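Local coordinates for protein carbohydrate esterase family 2 (CE2) (Chaetomium olivicolor, PDB 4XVH) that probably removes acetyl groups from xylan-type polysaccharides, pairing a GDSL-type (SGNH) esterase domain with a jelly-roll domain of carbohydrate-binding type, at residues 23-28 with 74-79; 109-114 with 201-206; 252-257 with 290-295. All blocks are in the same frame, centred on the assembly; numbering follows the deposited sequence.

Interaction 1. Residues 23-28 with 74-79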
loop_
_atom_site.group_PDB
_atom_site.type_symbol
_atom_site.label_atom_id
_atom_site.label_comp_id
_atom_site.label_asym_id
_atom_site.label_seq_id
_atom_site.Cartn_x
_atom_site.Cartn_y
_atom_site.Cartn_z
ATOM N N SER A 23 -14.542 7.480 -4.536
ATOM C CA SER A 23 -15.219 8.336 -3.581
ATOM C C SER A 23 -16.277 9.151 -4.314
ATOM O O SER A 23 -16.001 9.692 -5.393
ATOM C CB SER A 23 -14.207 9.260 -2.869
ATOM O OG SER A 23 -14.838 10.396 -2.281
ATOM N N PHE A 24 -17.468 9.267 -3.750
ATOM C CA PHE A 24 -18.494 10.085 -4.382
ATOM C C PHE A 24 -19.520 10.486 -3.339
ATOM O O PHE A 24 -19.439 10.068 -2.169
ATOM C CB PHE A 24 -19.138 9.345 -5.580
ATOM C CG PHE A 24 -19.836 8.032 -5.230
ATOM C CD1 PHE A 24 -19.137 6.834 -5.228
ATOM C CD2 PHE A 24 -21.207 8.007 -4.959
ATOM C CE1 PHE A 24 -19.790 5.619 -4.922
ATOM C CE2 PHE A 24 -21.881 6.805 -4.645
ATOM C CZ PHE A 24 -21.172 5.608 -4.632
ATOM N N ALA A 25 -20.449 11.343 -3.734
ATOM C CA ALA A 25 -21.528 11.709 -2.842
ATOM C C ALA A 25 -22.807 11.722 -3.654
ATOM O O ALA A 25 -22.776 11.946 -4.876
ATOM C CB ALA A 25 -21.264 13.063 -2.193
ATOM N N PHE A 26 -23.932 11.454 -3.001
ATOM C CA PHE A 26 -25.196 11.488 -3.702
ATOM C C PHE A 26 -26.275 12.009 -2.768
ATOM O O PHE A 26 -26.092 12.066 -1.541
ATOM C CB PHE A 26 -25.573 10.099 -4.238
ATOM C CG PHE A 26 -25.929 9.102 -3.160
ATOM C CD1 PHE A 26 -24.932 8.443 -2.443
ATOM C CD2 PHE A 26 -27.251 8.805 -2.881
ATOM C CE1 PHE A 26 -25.246 7.529 -1.460
ATOM C CE2 PHE A 26 -27.581 7.892 -1.889
ATOM C CZ PHE A 26 -26.587 7.250 -1.177
ATOM N N THR A 27 -27.405 12.392 -3.345
ATOM C CA THR A 27 -28.556 12.602 -2.509
ATOM C C THR A 27 -29.662 11.645 -2.943
ATOM O O THR A 27 -29.943 11.478 -4.124
ATOM C CB THR A 27 -29.008 14.060 -2.536
ATOM O OG1 THR A 27 -30.041 14.238 -1.560
ATOM C CG2 THR A 27 -29.510 14.453 -3.906
ATOM N N GLY A 28 -30.236 10.952 -1.971
ATOM C CA GLY A 28 -31.224 9.927 -2.259
ATOM C C GLY A 28 -31.258 8.937 -1.112
ATOM O O GLY A 28 -30.897 9.285 0.010
ATOM N N LYS A 74 -28.471 13.684 1.593
ATOM C CA LYS A 74 -27.079 13.619 1.128
ATOM C C LYS A 74 -26.289 12.515 1.842
ATOM O O LYS A 74 -26.401 12.343 3.061
ATOM C CB LYS A 74 -26.386 14.983 1.314
ATOM C CG LYS A 74 -24.891 14.929 1.001
ATOM C CD LYS A 74 -24.234 16.298 0.981
ATOM C CE LYS A 74 -22.729 16.163 0.671
ATOM N NZ LYS A 74 -22.077 17.500 0.635
ATOM N N HIS A 75 -25.524 11.734 1.090
ATOM C CA HIS A 75 -24.640 10.751 1.708
ATOM C C HIS A 75 -23.296 10.749 0.969
ATOM O O HIS A 75 -23.243 11.119 -0.207
ATOM C CB HIS A 75 -25.270 9.358 1.699
ATOM C CG HIS A 75 -26.539 9.283 2.485
ATOM N ND1 HIS A 75 -26.558 9.166 3.861
ATOM C CD2 HIS A 75 -27.833 9.379 2.094
ATOM C CE1 HIS A 75 -27.815 9.176 4.281
ATOM N NE2 HIS A 75 -28.607 9.297 3.226
ATOM N N THR A 76 -22.227 10.400 1.684
ATOM C CA THR A 76 -20.905 10.233 1.089
ATOM C C THR A 76 -20.584 8.752 1.061
ATOM O O THR A 76 -20.983 7.992 1.953
ATOM C CB THR A 76 -19.787 10.969 1.866
ATOM O OG1 THR A 76 -19.707 10.445 3.203
ATOM C CG2 THR A 76 -20.032 12.475 1.924
ATOM N N VAL A 77 -19.855 8.341 0.032
ATOM C CA VAL A 77 -19.447 6.954 -0.116
ATOM C C VAL A 77 -17.961 6.906 -0.465
ATOM O O VAL A 77 -17.507 7.566 -1.418
ATOM C CB VAL A 77 -20.256 6.228 -1.207
ATOM C CG1 VAL A 77 -19.816 4.807 -1.318
ATOM C CG2 VAL A 77 -21.767 6.303 -0.903
ATOM N N VAL A 78 -17.212 6.147 0.327
ATOM C CA VAL A 78 -15.802 5.862 0.016
ATOM C C VAL A 78 -15.584 4.358 0.039
ATOM O O VAL A 78 -15.869 3.692 1.045
ATOM C CB VAL A 78 -14.844 6.548 1.007
ATOM C CG1 VAL A 78 -13.367 6.149 0.736
ATOM C CG2 VAL A 78 -15.004 8.056 0.918
ATOM N N LEU A 79 -15.147 3.823 -1.091
ATOM C CA LEU A 79 -14.784 2.414 -1.225
ATOM C C LEU A 79 -13.285 2.262 -1.362
ATOM O O LEU A 79 -12.686 2.888 -2.256
ATOM C CB LEU A 79 -15.452 1.808 -2.474
ATOM C CG LEU A 79 -15.123 0.347 -2.808
ATOM C CD1 LEU A 79 -15.896 -0.543 -1.859
ATOM C CD2 LEU A 79 -15.488 -0.011 -4.262
#

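Interaction 2. Residues 109-114 with 201-206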
loop_
_atom_site.group_PDB
_atom_site.type_symbol
_atom_site.label_atom_id
_atom_site.label_comp_id
_atom_site.label_asym_id
_atom_site.label_seq_id
_atom_site.Cartn_x
_atom_site.Cartn_y
_atom_site.Cartn_z
ATOM N N LYS A 109 -4.792 18.504 -1.311
ATOM C CA LYS A 109 -3.628 19.024 -2.027
ATOM C C LYS A 109 -2.401 18.167 -1.746
ATOM O O LYS A 109 -1.480 18.130 -2.558
ATOM C CB LYS A 109 -3.342 20.471 -1.640
ATOM C CG LYS A 109 -4.468 21.393 -2.021
ATOM C CD LYS A 109 -4.235 22.783 -1.496
ATOM C CE LYS A 109 -5.360 23.715 -1.936
ATOM N NZ LYS A 109 -5.004 25.125 -1.638
ATOM N N ARG A 110 -2.397 17.472 -0.607
ATOM C CA ARG A 110 -1.233 16.673 -0.222
ATOM C C ARG A 110 -1.333 15.264 -0.795
ATOM O O ARG A 110 -2.412 14.684 -0.796
ATOM C CB ARG A 110 -1.097 16.590 1.294
ATOM C CG ARG A 110 -0.866 17.949 1.949
ATOM C CD ARG A 110 -0.891 17.790 3.469
ATOM N NE ARG A 110 -0.590 19.091 4.090
ATOM C CZ ARG A 110 -0.664 19.313 5.400
ATOM N NH1 ARG A 110 -0.991 18.304 6.217
ATOM N NH2 ARG A 110 -0.386 20.536 5.880
ATOM N N GLN A 111 -0.224 14.727 -1.285
ATOM C CA GLN A 111 -0.270 13.417 -1.965
ATOM C C GLN A 111 0.949 12.595 -1.590
ATOM O O GLN A 111 2.083 13.120 -1.583
ATOM C CB GLN A 111 -0.316 13.596 -3.512
ATOM C CG GLN A 111 -1.533 14.408 -4.032
ATOM C CD GLN A 111 -1.480 14.645 -5.553
ATOM O OE1 GLN A 111 -0.403 14.705 -6.127
ATOM N NE2 GLN A 111 -2.647 14.758 -6.201
ATOM N N ILE A 112 0.745 11.305 -1.339
ATOM C CA ILE A 112 1.832 10.446 -0.872
ATOM C C ILE A 112 1.825 9.078 -1.573
ATOM O O ILE A 112 0.789 8.404 -1.601
ATOM C CB ILE A 112 1.708 10.232 0.667
ATOM C CG1 ILE A 112 1.831 11.570 1.428
ATOM C CG2 ILE A 112 2.717 9.243 1.165
ATOM C CD1 ILE A 112 1.693 11.398 2.965
ATOM N N ASP A 113 2.969 8.655 -2.099
ATOM C CA ASP A 113 3.121 7.274 -2.577
ATOM C C ASP A 113 3.682 6.397 -1.457
ATOM O O ASP A 113 4.592 6.810 -0.729
ATOM C CB ASP A 113 4.069 7.189 -3.774
ATOM C CG ASP A 113 3.361 7.429 -5.109
ATOM O OD1 ASP A 113 2.193 7.873 -5.088
ATOM O OD2 ASP A 113 3.979 7.199 -6.178
ATOM N N ILE A 114 3.161 5.176 -1.347
ATOM C CA ILE A 114 3.699 4.217 -0.395
ATOM C C ILE A 114 4.059 2.935 -1.127
ATOM O O ILE A 114 3.190 2.285 -1.678
ATOM C CB ILE A 114 2.685 3.913 0.696
ATOM C CG1 ILE A 114 2.028 5.237 1.166
ATOM C CG2 ILE A 114 3.361 3.142 1.832
ATOM C CD1 ILE A 114 0.607 5.101 1.628
ATOM N N ARG A 201 0.524 14.170 -14.640
ATOM C CA ARG A 201 0.927 15.287 -13.801
ATOM C C ARG A 201 -0.166 15.656 -12.798
ATOM O O ARG A 201 0.041 16.482 -11.902
ATOM C CB ARG A 201 1.291 16.481 -14.711
ATOM C CG ARG A 201 1.985 17.648 -13.997
ATOM C CD ARG A 201 3.115 17.132 -13.133
ATOM N NE ARG A 201 3.857 18.181 -12.429
ATOM C CZ ARG A 201 3.433 18.760 -11.312
ATOM N NH1 ARG A 201 2.235 18.444 -10.805
ATOM N NH2 ARG A 201 4.188 19.684 -10.715
ATOM N N SER A 202 -1.345 15.055 -12.960
ATOM C CA SER A 202 -2.419 15.199 -11.974
ATOM C C SER A 202 -2.029 14.557 -10.641
ATOM O O SER A 202 -2.604 14.884 -9.572
ATOM C CB SER A 202 -3.731 14.586 -12.500
ATOM O OG SER A 202 -3.582 13.235 -12.953
ATOM N N TRP A 203 -1.039 13.669 -10.672
ATOM C CA TRP A 203 -0.586 13.005 -9.435
ATOM C C TRP A 203 0.906 13.290 -9.263
ATOM O O TRP A 203 1.730 12.871 -10.084
ATOM C CB TRP A 203 -0.863 11.479 -9.477
ATOM C CG TRP A 203 -0.437 10.709 -8.207
ATOM C CD1 TRP A 203 0.623 9.840 -8.089
ATOM C CD2 TRP A 203 -1.068 10.745 -6.912
ATOM N NE1 TRP A 203 0.692 9.343 -6.795
ATOM C CE2 TRP A 203 -0.334 9.873 -6.057
ATOM C CE3 TRP A 203 -2.179 11.423 -6.389
ATOM C CZ2 TRP A 203 -0.664 9.682 -4.716
ATOM C CZ3 TRP A 203 -2.517 11.224 -5.052
ATOM C CH2 TRP A 203 -1.754 10.370 -4.224
ATOM N N SER A 204 1.253 14.000 -8.197
ATOM C CA SER A 204 2.623 14.438 -8.009
ATOM C C SER A 204 2.956 14.402 -6.516
ATOM O O SER A 204 2.791 15.410 -5.814
ATOM C CB SER A 204 2.814 15.860 -8.577
ATOM O OG SER A 204 4.180 16.249 -8.488
ATOM N N PRO A 205 3.406 13.239 -6.025
ATOM C CA PRO A 205 3.565 13.045 -4.587
ATOM C C PRO A 205 4.516 14.035 -3.941
ATOM O O PRO A 205 5.623 14.280 -4.452
ATOM C CB PRO A 205 4.137 11.635 -4.481
ATOM C CG PRO A 205 3.665 10.934 -5.695
ATOM C CD PRO A 205 3.532 11.975 -6.786
ATOM N N ASP A 206 4.072 14.588 -2.819
ATOM C CA ASP A 206 4.929 15.394 -1.973
ATOM C C ASP A 206 5.929 14.515 -1.251
ATOM O O ASP A 206 7.055 14.941 -0.930
ATOM C CB ASP A 206 4.109 16.147 -0.940
ATOM C CG ASP A 206 3.038 16.981 -1.563
ATOM O OD1 ASP A 206 3.313 18.161 -1.840
ATOM O OD2 ASP A 206 1.916 16.472 -1.752
HETATM O O HOH W 1 0.867 19.432 -2.031
#

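Interaction 3. Residues 252-257 with 290-295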
loop_
_atom_site.group_PDB
_atom_site.type_symbol
_atom_site.label_atom_id
_atom_site.label_comp_id
_atom_site.label_asym_id
_atom_site.label_seq_id
_atom_site.Cartn_x
_atom_site.Cartn_y
_atom_site.Cartn_z
ATOM N N PHE A 252 11.089 8.701 2.067
ATOM C CA PHE A 252 11.091 8.155 3.415
ATOM C C PHE A 252 11.362 6.660 3.332
ATOM O O PHE A 252 10.501 5.874 2.906
ATOM C CB PHE A 252 9.761 8.495 4.109
ATOM C CG PHE A 252 9.578 9.985 4.256
ATOM C CD1 PHE A 252 9.037 10.733 3.206
ATOM C CD2 PHE A 252 10.100 10.663 5.352
ATOM C CE1 PHE A 252 8.942 12.122 3.278
ATOM C CE2 PHE A 252 9.994 12.091 5.428
ATOM C CZ PHE A 252 9.406 12.795 4.389
ATOM N N LEU A 253 12.577 6.291 3.730
ATOM C CA LEU A 253 13.092 4.930 3.597
ATOM C C LEU A 253 13.075 4.212 4.942
ATOM O O LEU A 253 13.756 4.611 5.888
ATOM C CB LEU A 253 14.516 4.959 3.024
ATOM C CG LEU A 253 14.722 5.832 1.777
ATOM C CD1 LEU A 253 16.142 5.666 1.178
ATOM C CD2 LEU A 253 13.699 5.588 0.688
ATOM N N LEU A 254 12.278 3.167 5.035
ATOM C CA LEU A 254 12.069 2.493 6.320
ATOM C C LEU A 254 12.788 1.158 6.397
ATOM O O LEU A 254 12.866 0.432 5.418
ATOM C CB LEU A 254 10.575 2.231 6.572
ATOM C CG LEU A 254 9.658 3.360 7.055
ATOM C CD1 LEU A 254 9.451 4.443 5.993
ATOM C CD2 LEU A 254 8.287 2.741 7.514
ATOM N N ASN A 255 13.265 0.813 7.587
ATOM C CA ASN A 255 13.740 -0.522 7.807
ATOM C C ASN A 255 12.553 -1.390 8.274
ATOM O O ASN A 255 11.412 -0.913 8.433
ATOM C CB ASN A 255 14.897 -0.521 8.818
ATOM C CG ASN A 255 14.535 0.166 10.104
ATOM O OD1 ASN A 255 13.377 0.472 10.326
ATOM N ND2 ASN A 255 15.530 0.409 10.967
ATOM N N SER A 256 12.819 -2.655 8.502
ATOM C CA SER A 256 11.740 -3.636 8.629
ATOM C C SER A 256 11.414 -4.029 10.064
ATOM O O SER A 256 12.298 -4.472 10.799
ATOM C CB SER A 256 12.121 -4.901 7.870
ATOM O OG SER A 256 11.173 -5.900 8.145
ATOM N N PRO A 257 10.134 -3.928 10.444
ATOM C CA PRO A 257 9.673 -4.416 11.750
ATOM C C PRO A 257 9.750 -5.948 11.864
ATOM O O PRO A 257 9.654 -6.475 12.973
ATOM C CB PRO A 257 8.210 -3.945 11.802
ATOM C CG PRO A 257 7.767 -4.014 10.347
ATOM C CD PRO A 257 9.003 -3.470 9.606
ATOM N N HIS A 290 15.187 10.570 3.647
ATOM C CA HIS A 290 15.062 10.514 5.096
ATOM C C HIS A 290 14.950 9.082 5.551
ATOM O O HIS A 290 14.124 8.328 5.006
ATOM C CB HIS A 290 13.818 11.286 5.555
ATOM C CG HIS A 290 13.740 12.673 5.004
ATOM N ND1 HIS A 290 14.292 13.759 5.652
ATOM C CD2 HIS A 290 13.191 13.151 3.865
ATOM C CE1 HIS A 290 14.099 14.848 4.923
ATOM N NE2 HIS A 290 13.412 14.506 3.844
ATOM N N PHE A 291 15.721 8.714 6.578
ATOM C CA PHE A 291 15.570 7.381 7.186
ATOM C C PHE A 291 14.508 7.397 8.265
ATOM O O PHE A 291 14.458 8.308 9.100
ATOM C CB PHE A 291 16.900 6.882 7.786
ATOM C CG PHE A 291 16.729 5.773 8.818
ATOM C CD1 PHE A 291 16.381 4.494 8.430
ATOM C CD2 PHE A 291 16.929 6.027 10.190
ATOM C CE1 PHE A 291 16.217 3.469 9.397
ATOM C CE2 PHE A 291 16.794 5.014 11.139
ATOM C CZ PHE A 291 16.444 3.744 10.737
ATOM N N VAL A 292 13.628 6.404 8.245
ATOM C CA VAL A 292 12.589 6.344 9.258
ATOM C C VAL A 292 12.688 4.957 9.904
ATOM O O VAL A 292 12.562 3.932 9.232
ATOM C CB VAL A 292 11.160 6.598 8.648
ATOM C CG1 VAL A 292 10.072 6.387 9.723
ATOM C CG2 VAL A 292 11.076 7.999 8.014
ATOM N N ASP A 293 12.938 4.920 11.210
ATOM C CA ASP A 293 13.105 3.646 11.905
ATOM C C ASP A 293 11.775 2.979 12.196
ATOM O O ASP A 293 10.802 3.655 12.493
ATOM C CB ASP A 293 13.871 3.856 13.212
ATOM C CG ASP A 293 14.206 2.570 13.896
ATOM O OD1 ASP A 293 14.746 1.634 13.246
ATOM O OD2 ASP A 293 13.927 2.496 15.108
ATOM N N TRP A 294 11.744 1.652 12.087
ATOM C CA TRP A 294 10.622 0.857 12.541
ATOM C C TRP A 294 11.198 -0.258 13.418
ATOM O O TRP A 294 11.746 -1.248 12.925
ATOM C CB TRP A 294 9.809 0.294 11.358
ATOM C CG TRP A 294 8.442 -0.224 11.737
ATOM C CD1 TRP A 294 7.985 -0.503 12.997
ATOM C CD2 TRP A 294 7.345 -0.496 10.837
ATOM N NE1 TRP A 294 6.660 -0.933 12.938
ATOM C CE2 TRP A 294 6.249 -0.938 11.627
ATOM C CE3 TRP A 294 7.185 -0.402 9.442
ATOM C CZ2 TRP A 294 5.000 -1.290 11.070
ATOM C CZ3 TRP A 294 5.946 -0.751 8.882
ATOM C CH2 TRP A 294 4.871 -1.192 9.708
ATOM N N PRO A 295 11.130 -0.065 14.737
ATOM C CA PRO A 295 11.721 -1.037 15.660
ATOM C C PRO A 295 11.121 -2.428 15.431
ATOM O O PRO A 295 9.928 -2.555 15.131
ATOM C CB PRO A 295 11.360 -0.494 17.038
ATOM C CG PRO A 295 11.083 0.947 16.837
ATOM C CD PRO A 295 10.557 1.104 15.427
#

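Interaction 1. Residues 23-28 with 74-79
Phe24 and Val77 face each other as a hydrogen-bonded pair where strand 23-28 runs antiparallel to strand 74-79, and their side chains lie alongside one another. Val77 CB sits over one face of the Phe24 ring, 3.8 Å from the centroid and 18° off the ring normal, a CH-pi contact displaced toward the rim. CG1, anti to the backbone N (chi1 -179°), meets CZ and CE1 of that ring. CG2 stays against its CE2 and also reaches the edge of the next ring, lying 3.7 Å from Phe26 CE1 and close to its plane. Valine suits the place because its branch at CB puts both methyls close to the strand, broad enough to cover the Phe24 face while CG2 still bridges to Phe26.

His75 comes next on the same face: its CB lies 3.7 Å from Phe26 CE1, and the two rings meet obliquely, with planes 38° apart. The imidazole is fixed from outside the pair, ND1 bonding to Asp49 OD2 and NE2 to Arg71 O. Beneath these side chains, the Phe24-Val77 and Phe26-His75 pairs each make two backbone bonds, the shortest being His75 N to Phe26 O at 2.7 Å. Ala25, on the other face with Thr76, keeps a small CB 3.4 Å from His75 O. The pair belongs to the jelly-roll beta-sandwich, and its aromatic face packs on Ala31 and Ile33 of strand 31-40 in the second sheet. The core here is largely apolar, and its buried imidazole has both nitrogens hydrogen-bonded, with Asp49 perhaps favouring the protonated form.

Interaction 2. Residues 109-114 with 201-206
Gln111 lies along the indole of Trp203, its CB over the six-membered ring at 3.8 Å from the centroid in a CH-pi contact. The side chain runs past the ring in the opposite sense, extended beyond CG (chi2 176°), and this carries the amide to the backbone of 202-204. There OE1 accepts a nearly straight bond from Ser204 N at 2.7 Å, while NE2 makes a weak one to Ser202 O at 3.4 Å. Glutamine suits the place: its methylenes cover the aromatic face and its amide supplies both an acceptor and a donor. At the ring's edge Trp203 NE1 donates to Asp113 OD1 over 2.7 Å, the acceptor 4° out of the indole plane and approached on its syn side. Pro205 CG packs 3.5 Å from Asp113 OD1.

These residues join the N-terminal part of the strand that holds 111-114, in the parallel sheet of the SGNH-hydrolase alpha/beta fold, to the loop that leads into the neighbouring strand 207-211. Asp206, at the end of that loop, receives Gln111 N on OD2 at 2.8 Å and returns its own N to Gln111 O at the same distance. Its other oxygen, OD1, is met by a water that also donates to Lys109 O. Further out, Tyr185 OH bonds to Asp113 OD2, giving the carboxylate a second support, and strand 155-160 touches the indole through Asp155 and Ser157. Tyr246 packs against Trp203 and Pro205.

Interaction 3. Residues 252-257 with 290-295
The indole of Trp294 carries the Pro257 ring on one face: Pro257 CB stands 3.5 Å from the centroid of the five-membered ring, only 4° off its normal, and CG and CD spread over the rest. The contact closes a beta-alpha-beta unit in the alpha/beta sheet of the GDSL-type domain: parallel strands 250-254 and 289-292, connected through helix 270-285. Proline suits this CH-pi contact because its compact, conformationally restricted ring offers the CB, CG and CD hydrogens to the indole together. Leu254 CD2 reaches the same indole obliquely. The Phe252 and His290 rings are near parallel, 14° between planes, but slid so far that they barely overlap, with His290 CD2 over the Phe252 face and Val292 CG2 at its edge. The Phe291 ring takes Asn255 ND2 at its edge, with the amide plane almost perpendicular.

Leu253 bonds to both sides of Phe291, its N to His290 O at 2.9 Å and its O to Val292 N at 3.0 Å. Helix 309-327 covers Phe252, Leu254 and Val292 through Ala326 and Glu315. Beyond the paired strands the two segments stay together through side-chain bonds instead. Asn255 CG lies between backbone N and carbonyl carbon (chi1 54°), which brings the buried amide to segment 290-295. Its OD1 accepts Trp294 N at 2.7 Å in the carbonyl plane, on a lone pair, while ND2, also bonded to Thr275 OG1, gives Asp293 OD1 a 2.7 Å bond lying exactly in the amide plane.

From the N terminus, interaction 1 closes first, bringing strand 73-81 back onto strand 21-28 within the beta-sandwich. The chain then enters the esterase domain, where interaction 2 closes a much longer excursion by returning 201-206 to residues 109-114. Interaction 3 follows, closing the shortest loop of the three around helix 270-285. The contacts are in series, none nesting or crossing. Interactions 2 and 3 reach the same parallel sheet, in which strand 207-211 separates 111-116 from 250-254; their nearest atoms are about 5 Å apart. Interactions 1 and 3 lie on opposite sides of the chain's centre, their own centres about 36 Å apart.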